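Local coordinates for enoyl-CoA hydratase/isomerase family protein (Mycobacterium tuberculosis, PDB 4FN7) that probably hydrates the double bond of enoyl-CoA thioesters in lipid metabolism, as a trimeric member of the crotonase superfamily, at residues A104-L112 and Y124-A132. Residues are numbered along the deposited sequence; the frame is centred on the assembly and turned at random.
Sequences AIAMGAFLL and YNIQANEVA
Three backbone hydrogen bonds join Ala104 and Ala106 to Asn125 and Gln127, pairing strands 103-105 and 126-127 in parallel in the small second sheet of this crotonase fold. Ala104 N gives to Asn125 O, Gln127 N to Ala104 O, and Ala106 N to Gln127 O at 2.8 Å, the last bond lying in the carbonyl plane. Ala106 is also the N-cap residue of helix 107-112, so this bond ties the start of the helix to the neighbouring strand.

The tight side lies under that helix, where Ala109, Leu112 and Ile126 are buried. Ile126 sends CG2 against Ala109 CB (3.8 Å), while its CD1 meets Leu112 CD2 at 3.9 Å, the two side chains crossing at about a right angle. Phe110 CE1 packs 4.0 Å from Ala128 CB, and Met145 of helix 139-148 touches both residues.

On the other side, Ile105, Gln127 and Asn129 stay partly exposed. Ile105 CD1 lies 4.0 Å from Gln127 CB, and Gln127 NE2 turns to Ala161 O; the other branch, CG2, meets Asn129 OD1 at 3.4 Å.

Buried Glu130, its OE1 without a polar partner, probably corresponds to a catalytic glutamate of enoyl-CoA hydratases; Met107 N, 4.4 Å from Glu130 OE2, is consistent with the family's oxyanion hole. A bend at chi2 (81°) carries the carboxylate back toward Phe110; their planes differ by 23°, and OE2 sits at the ring edge, 3.2 Å from Phe110 CZ.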
loop_
_atom_site.group_PDB
_atom_site.type_symbol
_atom_site.label_atom_id
_atom_site.label_comp_id
_atom_site.label_asym_id
_atom_site.label_seq_id
_atom_site.Cartn_x
_atom_site.Cartn_y
_atom_site.Cartn_z
ATOM N N ALA A 104 -0.263 -14.430 -16.567
ATOM C CA ALA A 104 1.014 -14.413 -15.874
ATOM C C ALA A 104 0.811 -15.095 -14.531
ATOM O O ALA A 104 0.147 -14.553 -13.642
ATOM C CB ALA A 104 1.512 -12.973 -15.689
ATOM N N ILE A 105 1.371 -16.292 -14.402
ATOM C CA ILE A 105 1.115 -17.137 -13.243
ATOM C C ILE A 105 2.400 -17.457 -12.506
ATOM O O ILE A 105 3.415 -17.777 -13.124
ATOM C CB ILE A 105 0.469 -18.473 -13.676
ATOM C CG1 ILE A 105 -0.735 -18.227 -14.592
ATOM C CG2 ILE A 105 0.084 -19.315 -12.451
ATOM C CD1 ILE A 105 -1.880 -17.472 -13.928
ATOM N N ALA A 106 2.353 -17.378 -11.179
ATOM C CA ALA A 106 3.483 -17.760 -10.338
ATOM C C ALA A 106 4.734 -16.982 -10.759
ATOM O O ALA A 106 4.705 -15.755 -10.776
ATOM C CB ALA A 106 3.694 -19.277 -10.382
ATOM N N MET A 107 5.827 -17.662 -11.099
ATOM C CA MET A 107 7.032 -16.929 -11.510
ATOM C C MET A 107 6.768 -15.977 -12.687
ATOM O O MET A 107 7.470 -14.978 -12.841
ATOM C CB MET A 107 8.188 -17.882 -11.843
ATOM C CG MET A 107 9.524 -17.181 -12.128
ATOM S SD MET A 107 10.253 -16.313 -10.709
ATOM C CE MET A 107 10.720 -14.757 -11.468
ATOM N N GLY A 108 5.784 -16.291 -13.524
ATOM C CA GLY A 108 5.371 -15.366 -14.564
ATOM C C GLY A 108 4.848 -14.060 -13.984
ATOM O O GLY A 108 5.164 -12.980 -14.487
ATOM N N ALA A 109 4.033 -14.146 -12.937
ATOM C CA ALA A 109 3.556 -12.944 -12.257
ATOM C C ALA A 109 4.695 -12.222 -11.541
ATOM O O ALA A 109 4.713 -10.993 -11.489
ATOM C CB ALA A 109 2.448 -13.284 -11.267
ATOM N N PHE A 110 5.644 -12.973 -10.988
ATOM C CA PHE A 110 6.772 -12.347 -10.296
ATOM C C PHE A 110 7.655 -11.603 -11.298
ATOM O O PHE A 110 8.083 -10.484 -11.036
ATOM C CB PHE A 110 7.592 -13.373 -9.501
ATOM C CG PHE A 110 6.756 -14.263 -8.616
ATOM C CD1 PHE A 110 5.560 -13.811 -8.077
ATOM C CD2 PHE A 110 7.158 -15.559 -8.347
ATOM C CE1 PHE A 110 4.775 -14.647 -7.280
ATOM C CE2 PHE A 110 6.379 -16.401 -7.557
ATOM C CZ PHE A 110 5.188 -15.939 -7.024
ATOM N N LEU A 111 7.914 -12.224 -12.444
ATOM C CA LEU A 111 8.660 -11.557 -13.508
ATOM C C LEU A 111 7.938 -10.283 -13.957
ATOM O O LEU A 111 8.548 -9.211 -14.098
ATOM C CB LEU A 111 8.839 -12.515 -14.685
ATOM C CG LEU A 111 9.524 -11.946 -15.926
ATOM C CD1 LEU A 111 10.913 -11.469 -15.583
ATOM C CD2 LEU A 111 9.581 -12.988 -17.031
ATOM N N LEU A 112 6.640 -10.395 -14.201
ATOM C CA LEU A 112 5.844 -9.250 -14.626
ATOM C C LEU A 112 6.023 -8.088 -13.643
ATOM O O LEU A 112 6.137 -6.924 -14.039
ATOM C CB LEU A 112 4.367 -9.649 -14.703
ATOM C CG LEU A 112 3.365 -8.568 -15.108
ATOM C CD1 LEU A 112 3.624 -8.105 -16.525
ATOM C CD2 LEU A 112 1.941 -9.090 -14.959
ATOM N N TYR A 124 -6.606 -10.725 -19.167
ATOM C CA TYR A 124 -5.438 -11.516 -18.784
ATOM C C TYR A 124 -5.324 -11.689 -17.274
ATOM O O TYR A 124 -5.251 -10.722 -16.513
ATOM C CB TYR A 124 -4.133 -10.934 -19.359
ATOM C CG TYR A 124 -4.103 -10.801 -20.869
ATOM C CD1 TYR A 124 -5.037 -11.452 -21.666
ATOM C CD2 TYR A 124 -3.136 -10.023 -21.492
ATOM C CE1 TYR A 124 -5.013 -11.325 -23.045
ATOM C CE2 TYR A 124 -3.101 -9.886 -22.868
ATOM C CZ TYR A 124 -4.041 -10.537 -23.642
ATOM O OH TYR A 124 -4.010 -10.404 -25.017
ATOM N N ASN A 125 -5.297 -12.947 -16.856
ATOM C CA ASN A 125 -5.220 -13.289 -15.449
ATOM C C ASN A 125 -3.803 -13.222 -14.914
ATOM O O ASN A 125 -2.858 -13.650 -15.573
ATOM C CB ASN A 125 -5.780 -14.687 -15.225
ATOM C CG ASN A 125 -7.270 -14.748 -15.416
ATOM O OD1 ASN A 125 -7.977 -13.765 -15.233
ATOM N ND2 ASN A 125 -7.760 -15.918 -15.760
ATOM N N ILE A 126 -3.674 -12.686 -13.709
ATOM C CA ILE A 126 -2.392 -12.601 -13.032
ATOM C C ILE A 126 -2.593 -13.198 -11.644
ATOM O O ILE A 126 -3.522 -12.817 -10.919
ATOM C CB ILE A 126 -1.913 -11.145 -12.940
ATOM C CG1 ILE A 126 -1.912 -10.517 -14.344
ATOM C CG2 ILE A 126 -0.528 -11.086 -12.311
ATOM C CD1 ILE A 126 -1.870 -9.021 -14.352
ATOM N N GLN A 127 -1.761 -14.168 -11.289
ATOM C CA GLN A 127 -2.035 -14.975 -10.107
ATOM C C GLN A 127 -0.786 -15.677 -9.613
ATOM O O GLN A 127 -0.061 -16.289 -10.397
ATOM C CB GLN A 127 -3.089 -16.036 -10.435
ATOM C CG GLN A 127 -3.510 -16.888 -9.241
ATOM C CD GLN A 127 -4.197 -18.180 -9.647
ATOM O OE1 GLN A 127 -4.107 -18.614 -10.796
ATOM N NE2 GLN A 127 -4.879 -18.810 -8.697
ATOM N N ALA A 128 -0.540 -15.585 -8.308
ATOM C CA ALA A 128 0.399 -16.486 -7.652
ATOM C C ALA A 128 -0.424 -17.693 -7.199
ATOM O O ALA A 128 -1.086 -17.637 -6.162
ATOM C CB ALA A 128 1.067 -15.806 -6.458
ATOM N N ASN A 129 -0.409 -18.764 -7.987
ATOM C CA ASN A 129 -1.276 -19.910 -7.720
ATOM C C ASN A 129 -0.654 -20.951 -6.795
ATOM O O ASN A 129 -1.237 -22.017 -6.587
ATOM C CB ASN A 129 -1.705 -20.569 -9.037
ATOM C CG ASN A 129 -0.580 -21.339 -9.698
ATOM O OD1 ASN A 129 0.589 -20.985 -9.553
ATOM N ND2 ASN A 129 -0.927 -22.391 -10.441
ATOM N N GLU A 130 0.514 -20.635 -6.239
ATOM C CA GLU A 130 1.274 -21.562 -5.403
ATOM C C GLU A 130 0.411 -22.291 -4.367
ATOM O O GLU A 130 0.411 -23.522 -4.305
ATOM C CB GLU A 130 2.423 -20.828 -4.702
ATOM C CG GLU A 130 3.680 -20.622 -5.555
ATOM C CD GLU A 130 3.617 -19.437 -6.521
ATOM O OE1 GLU A 130 2.546 -18.833 -6.696
ATOM O OE2 GLU A 130 4.669 -19.104 -7.114
ATOM N N VAL A 131 -0.328 -21.538 -3.561
ATOM C CA VAL A 131 -1.084 -22.140 -2.464
ATOM C C VAL A 131 -2.179 -23.070 -2.981
ATOM O O VAL A 131 -2.497 -24.074 -2.338
ATOM C CB VAL A 131 -1.656 -21.049 -1.529
ATOM C CG1 VAL A 131 -2.706 -21.621 -0.584
ATOM C CG2 VAL A 131 -0.517 -20.375 -0.750
ATOM N N ALA A 132 -2.717 -22.772 -4.158
ATOM C CA ALA A 132 -3.754 -23.616 -4.749
ATOM C C ALA A 132 -3.215 -24.986 -5.158
ATOM O O ALA A 132 -3.962 -25.965 -5.197
ATOM C CB ALA A 132 -4.406 -22.920 -5.940
#